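Local coordinates for protein hydrolase, haloacid dehalogenase-like family (Pseudomonas syringae pv. tomato, PDB 3S6J) that binds calcium and is a haloacid dehalogenase-like hydrolase, possibly a sugar phosphatase, at residues E[24-35]-E[74-85]. Sequence-based numbering, arbitrary orientation.
Sequences NVAAWKEALDAE and RLSEKHAQAYER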
loop_
_atom_site.group_PDB
_atom_site.type_symbol
_atom_site.label_atom_id
_atom_site.label_comp_id
_atom_site.label_asym_id
_atom_site.label_seq_id
_atom_site.Cartn_x
_atom_site.Cartn_y
_atom_site.Cartn_z
ATOM N N ASN E 24 -7.349 -3.371 -7.301
ATOM C CA ASN E 24 -6.874 -4.730 -7.527
ATOM C C ASN E 24 -6.721 -5.432 -6.173
ATOM O O ASN E 24 -7.288 -6.495 -5.956
ATOM C CB ASN E 24 -5.566 -4.726 -8.330
ATOM C CG ASN E 24 -5.337 -6.009 -9.099
ATOM O OD1 ASN E 24 -6.036 -6.994 -8.896
ATOM N ND2 ASN E 24 -4.360 -6.001 -9.991
ATOM N N VAL E 25 -6.006 -4.804 -5.243
ATOM C CA VAL E 25 -5.884 -5.339 -3.889
ATOM C C VAL E 25 -7.240 -5.716 -3.264
ATOM O O VAL E 25 -7.413 -6.824 -2.752
ATOM C CB VAL E 25 -5.107 -4.363 -2.942
ATOM C CG1 VAL E 25 -4.965 -4.973 -1.562
ATOM C CG2 VAL E 25 -3.733 -4.066 -3.490
ATOM N N ALA E 26 -8.197 -4.798 -3.307
ATOM C CA ALA E 26 -9.507 -5.024 -2.696
ATOM C C ALA E 26 -10.228 -6.200 -3.351
ATOM O O ALA E 26 -10.833 -7.038 -2.665
ATOM C CB ALA E 26 -10.345 -3.758 -2.780
ATOM N N ALA E 27 -10.116 -6.283 -4.675
ATOM C CA ALA E 27 -10.682 -7.388 -5.448
ATOM C C ALA E 27 -10.076 -8.740 -5.061
ATOM O O ALA E 27 -10.800 -9.730 -4.922
ATOM C CB ALA E 27 -10.515 -7.136 -6.949
ATOM N N TRP E 28 -8.747 -8.799 -4.931
ATOM C CA TRP E 28 -8.124 -10.033 -4.472
ATOM C C TRP E 28 -8.555 -10.384 -3.049
ATOM O O TRP E 28 -8.820 -11.550 -2.754
ATOM C CB TRP E 28 -6.599 -9.992 -4.596
ATOM C CG TRP E 28 -6.163 -10.280 -5.991
ATOM C CD1 TRP E 28 -5.562 -9.417 -6.857
ATOM C CD2 TRP E 28 -6.364 -11.505 -6.716
ATOM N NE1 TRP E 28 -5.356 -10.026 -8.061
ATOM C CE2 TRP E 28 -5.835 -11.313 -8.007
ATOM C CE3 TRP E 28 -6.924 -12.746 -6.392
ATOM C CZ2 TRP E 28 -5.853 -12.317 -8.985
ATOM C CZ3 TRP E 28 -6.937 -13.753 -7.363
ATOM C CH2 TRP E 28 -6.406 -13.532 -8.642
ATOM N N LYS E 29 -8.634 -9.370 -2.182
ATOM C CA LYS E 29 -8.978 -9.581 -0.780
ATOM C C LYS E 29 -10.354 -10.232 -0.633
ATOM O O LYS E 29 -10.537 -11.168 0.145
ATOM C CB LYS E 29 -8.929 -8.263 0.003
ATOM C CG LYS E 29 -9.343 -8.401 1.468
ATOM C CD LYS E 29 -8.451 -9.424 2.203
ATOM C CE LYS E 29 -8.634 -9.287 3.706
ATOM N NZ LYS E 29 -8.195 -10.500 4.443
ATOM N N GLU E 30 -11.303 -9.727 -1.404
ATOM C CA GLU E 30 -12.677 -10.210 -1.421
ATOM C C GLU E 30 -12.750 -11.620 -1.982
ATOM O O GLU E 30 -13.449 -12.485 -1.428
ATOM C CB GLU E 30 -13.529 -9.249 -2.253
ATOM C CG GLU E 30 -14.892 -9.757 -2.630
ATOM C CD GLU E 30 -15.756 -8.638 -3.196
ATOM O OE1 GLU E 30 -15.328 -7.467 -3.127
ATOM O OE2 GLU E 30 -16.860 -8.918 -3.710
ATOM N N ALA E 31 -12.014 -11.873 -3.063
ATOM C CA ALA E 31 -11.924 -13.245 -3.599
ATOM C C ALA E 31 -11.293 -14.241 -2.634
ATOM O O ALA E 31 -11.766 -15.379 -2.506
ATOM C CB ALA E 31 -11.186 -13.276 -4.923
ATOM N N LEU E 32 -10.219 -13.834 -1.975
ATOM C CA LEU E 32 -9.507 -14.725 -1.058
ATOM C C LEU E 32 -10.303 -15.000 0.224
ATOM O O LEU E 32 -10.301 -16.128 0.744
ATOM C CB LEU E 32 -8.109 -14.189 -0.734
ATOM C CG LEU E 32 -7.104 -14.257 -1.898
ATOM C CD1 LEU E 32 -5.981 -13.204 -1.777
ATOM C CD2 LEU E 32 -6.499 -15.628 -1.997
ATOM N N ASP E 33 -10.968 -13.966 0.731
ATOM C CA ASP E 33 -11.840 -14.114 1.897
ATOM C C ASP E 33 -12.982 -15.077 1.579
ATOM O O ASP E 33 -13.331 -15.918 2.405
ATOM C CB ASP E 33 -12.415 -12.771 2.354
ATOM C CG ASP E 33 -11.392 -11.900 3.083
ATOM O OD1 ASP E 33 -10.276 -12.382 3.396
ATOM O OD2 ASP E 33 -11.711 -10.717 3.356
ATOM N N ALA E 34 -13.557 -14.954 0.384
ATOM C CA ALA E 34 -14.663 -15.829 -0.063
ATOM C C ALA E 34 -14.265 -17.295 -0.059
ATOM O O ALA E 34 -15.115 -18.189 -0.018
ATOM C CB ALA E 34 -15.106 -15.453 -1.455
ATOM N N GLU E 35 -12.964 -17.525 -0.148
ATOM C CA GLU E 35 -12.423 -18.853 -0.321
ATOM C C GLU E 35 -11.632 -19.275 0.910
ATOM O O GLU E 35 -10.794 -20.177 0.831
ATOM C CB GLU E 35 -11.558 -18.898 -1.576
ATOM C CG GLU E 35 -12.355 -18.815 -2.874
ATOM C CD GLU E 35 -13.155 -20.088 -3.142
ATOM O OE1 GLU E 35 -12.677 -21.186 -2.776
ATOM O OE2 GLU E 35 -14.263 -19.987 -3.716
ATOM N N ARG E 74 -11.428 -20.500 -9.680
ATOM C CA ARG E 74 -12.535 -19.811 -9.015
ATOM C C ARG E 74 -12.086 -18.480 -8.398
ATOM O O ARG E 74 -12.803 -17.482 -8.490
ATOM C CB ARG E 74 -13.223 -20.697 -7.958
ATOM C CG ARG E 74 -14.064 -21.829 -8.549
ATOM C CD ARG E 74 -15.055 -22.423 -7.546
ATOM N NE ARG E 74 -14.525 -22.414 -6.187
ATOM C CZ ARG E 74 -13.775 -23.378 -5.662
ATOM N NH1 ARG E 74 -13.465 -24.454 -6.370
ATOM N NH2 ARG E 74 -13.338 -23.261 -4.420
ATOM N N LEU E 75 -10.914 -18.464 -7.766
ATOM C CA LEU E 75 -10.396 -17.222 -7.178
ATOM C C LEU E 75 -10.250 -16.169 -8.265
ATOM O O LEU E 75 -10.655 -15.013 -8.096
ATOM C CB LEU E 75 -9.046 -17.453 -6.506
ATOM C CG LEU E 75 -9.110 -18.025 -5.099
ATOM C CD1 LEU E 75 -7.757 -18.633 -4.747
ATOM C CD2 LEU E 75 -9.531 -16.952 -4.088
ATOM N N SER E 76 -9.669 -16.586 -9.385
ATOM C CA SER E 76 -9.548 -15.738 -10.561
ATOM C C SER E 76 -10.910 -15.160 -10.977
ATOM O O SER E 76 -11.056 -13.946 -11.100
ATOM C CB SER E 76 -8.923 -16.528 -11.709
ATOM O OG SER E 76 -8.645 -15.680 -12.805
ATOM N N GLU E 77 -11.907 -16.021 -11.177
ATOM C CA GLU E 77 -13.248 -15.538 -11.503
ATOM C C GLU E 77 -13.790 -14.546 -10.477
ATOM O O GLU E 77 -14.341 -13.512 -10.841
ATOM C CB GLU E 77 -14.237 -16.703 -11.679
ATOM C CG GLU E 77 -14.069 -17.468 -12.980
ATOM C CD GLU E 77 -15.210 -18.464 -13.247
ATOM O OE1 GLU E 77 -16.329 -18.028 -13.639
ATOM O OE2 GLU E 77 -14.982 -19.688 -13.077
ATOM N N LYS E 78 -13.658 -14.879 -9.197
ATOM C CA LYS E 78 -14.117 -14.001 -8.121
ATOM C C LYS E 78 -13.426 -12.659 -8.204
ATOM O O LYS E 78 -14.040 -11.620 -8.003
ATOM C CB LYS E 78 -13.845 -14.621 -6.749
ATOM C CG LYS E 78 -15.098 -15.087 -6.015
ATOM C CD LYS E 78 -15.304 -16.570 -6.133
ATOM C CE LYS E 78 -16.377 -17.067 -5.148
ATOM N NZ LYS E 78 -17.620 -16.209 -5.169
ATOM N N HIS E 79 -12.133 -12.688 -8.498
ATOM C CA HIS E 79 -11.358 -11.459 -8.641
ATOM C C HIS E 79 -11.853 -10.596 -9.806
ATOM O O HIS E 79 -12.099 -9.412 -9.622
ATOM C CB HIS E 79 -9.874 -11.769 -8.793
ATOM C CG HIS E 79 -9.046 -10.579 -9.168
ATOM N ND1 HIS E 79 -8.662 -10.322 -10.468
ATOM C CD2 HIS E 79 -8.509 -9.600 -8.413
ATOM C CE1 HIS E 79 -7.927 -9.226 -10.495
ATOM N NE2 HIS E 79 -7.827 -8.760 -9.265
ATOM N N ALA E 80 -12.016 -11.183 -10.992
ATOM C CA ALA E 80 -12.531 -10.421 -12.133
ATOM C C ALA E 80 -13.863 -9.772 -11.808
ATOM O O ALA E 80 -14.090 -8.613 -12.126
ATOM C CB ALA E 80 -12.677 -11.301 -13.355
ATOM N N GLN E 81 -14.744 -10.527 -11.168
ATOM C CA GLN E 81 -16.056 -10.020 -10.824
ATOM C C GLN E 81 -15.959 -8.861 -9.835
ATOM O O GLN E 81 -16.580 -7.817 -10.044
ATOM C CB GLN E 81 -16.946 -11.149 -10.301
ATOM C CG GLN E 81 -17.353 -12.142 -11.406
ATOM C CD GLN E 81 -17.480 -13.588 -10.932
ATOM O OE1 GLN E 81 -17.949 -13.862 -9.818
ATOM N NE2 GLN E 81 -17.063 -14.523 -11.787
ATOM N N ALA E 82 -15.179 -9.024 -8.771
ATOM C CA ALA E 82 -15.037 -7.939 -7.802
ATOM C C ALA E 82 -14.405 -6.713 -8.452
ATOM O O ALA E 82 -14.781 -5.584 -8.147
ATOM C CB ALA E 82 -14.248 -8.379 -6.580
ATOM N N TYR E 83 -13.456 -6.932 -9.358
ATOM C CA TYR E 83 -12.812 -5.809 -10.037
ATOM C C TYR E 83 -13.844 -5.048 -10.867
ATOM O O TYR E 83 -13.946 -3.839 -10.757
ATOM C CB TYR E 83 -11.651 -6.274 -10.927
ATOM C CG TYR E 83 -10.693 -5.163 -11.311
ATOM C CD1 TYR E 83 -10.703 -4.600 -12.591
ATOM C CD2 TYR E 83 -9.781 -4.664 -10.387
ATOM C CE1 TYR E 83 -9.822 -3.587 -12.938
ATOM C CE2 TYR E 83 -8.909 -3.643 -10.715
ATOM C CZ TYR E 83 -8.930 -3.111 -11.987
ATOM O OH TYR E 83 -8.048 -2.099 -12.278
ATOM N N GLU E 84 -14.602 -5.760 -11.693
ATOM C CA GLU E 84 -15.631 -5.136 -12.505
ATOM C C GLU E 84 -16.469 -4.210 -11.633
ATOM O O GLU E 84 -16.767 -3.074 -12.021
ATOM C CB GLU E 84 -16.542 -6.187 -13.159
ATOM C CG GLU E 84 -15.824 -7.223 -14.033
ATOM C CD GLU E 84 -16.786 -8.252 -14.647
ATOM O OE1 GLU E 84 -16.335 -9.385 -14.984
ATOM O OE2 GLU E 84 -17.997 -7.929 -14.784
ATOM N N ARG E 85 -16.848 -4.683 -10.447
ATOM C CA ARG E 85 -17.706 -3.881 -9.574
ATOM C C ARG E 85 -17.004 -2.606 -9.128
ATOM O O ARG E 85 -17.638 -1.661 -8.693
ATOM C CB ARG E 85 -18.191 -4.693 -8.370
ATOM C CG ARG E 85 -19.171 -5.812 -8.743
ATOM C CD ARG E 85 -19.777 -6.500 -7.531
ATOM N NE ARG E 85 -18.797 -7.252 -6.747
ATOM C CZ ARG E 85 -18.553 -8.557 -6.879
ATOM N NH1 ARG E 85 -19.214 -9.280 -7.782
ATOM N NH2 ARG E 85 -17.635 -9.138 -6.110
#
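The His79 imidazole lies over one face of the Trp28 indole as an offset stack, its centroid 3.6 Å from that of the five-membered ring and the planes 17° apart. His79 CB continues over the same face, 3.7 Å from the centroid of the Trp28 six-membered ring in a CH-pi contact. At the imidazole edge, His79 NE2 donates to Asn24 OD1 (2.5 Å), close to the ring plane, while the amide plane is turned 38° from the ring. The Tyr83 ring presents its edge to Asn24 N, and its hydroxyl bonds to Asn124. His79 CG stands anti to the backbone N, which carries the ring as a knob among Asn24, Ala27, Trp28 and Ala31. Segments 24-34 and 74-85, on helices 21-34 and 69-85, run roughly antiparallel at 135°, consistent with the helical C1 cap inserted between strands 8-11 and 110-113 of the HAD core. Small residues allow a close approach: the CA atoms of Ala27 and Ala82 are 5.0 Å apart. Asn24 ND2 bonds to Asp14 OD1, joining the stack to a calcium ligand. At the far end Arg74 NH2 meets Glu35 OE1 (2.7 Å) from the syn side, tilted out of the carboxylate plane; Gln71 also bonds this oxygen, while Leu75 CD2 packs against Glu35 CG and Leu32 CD2.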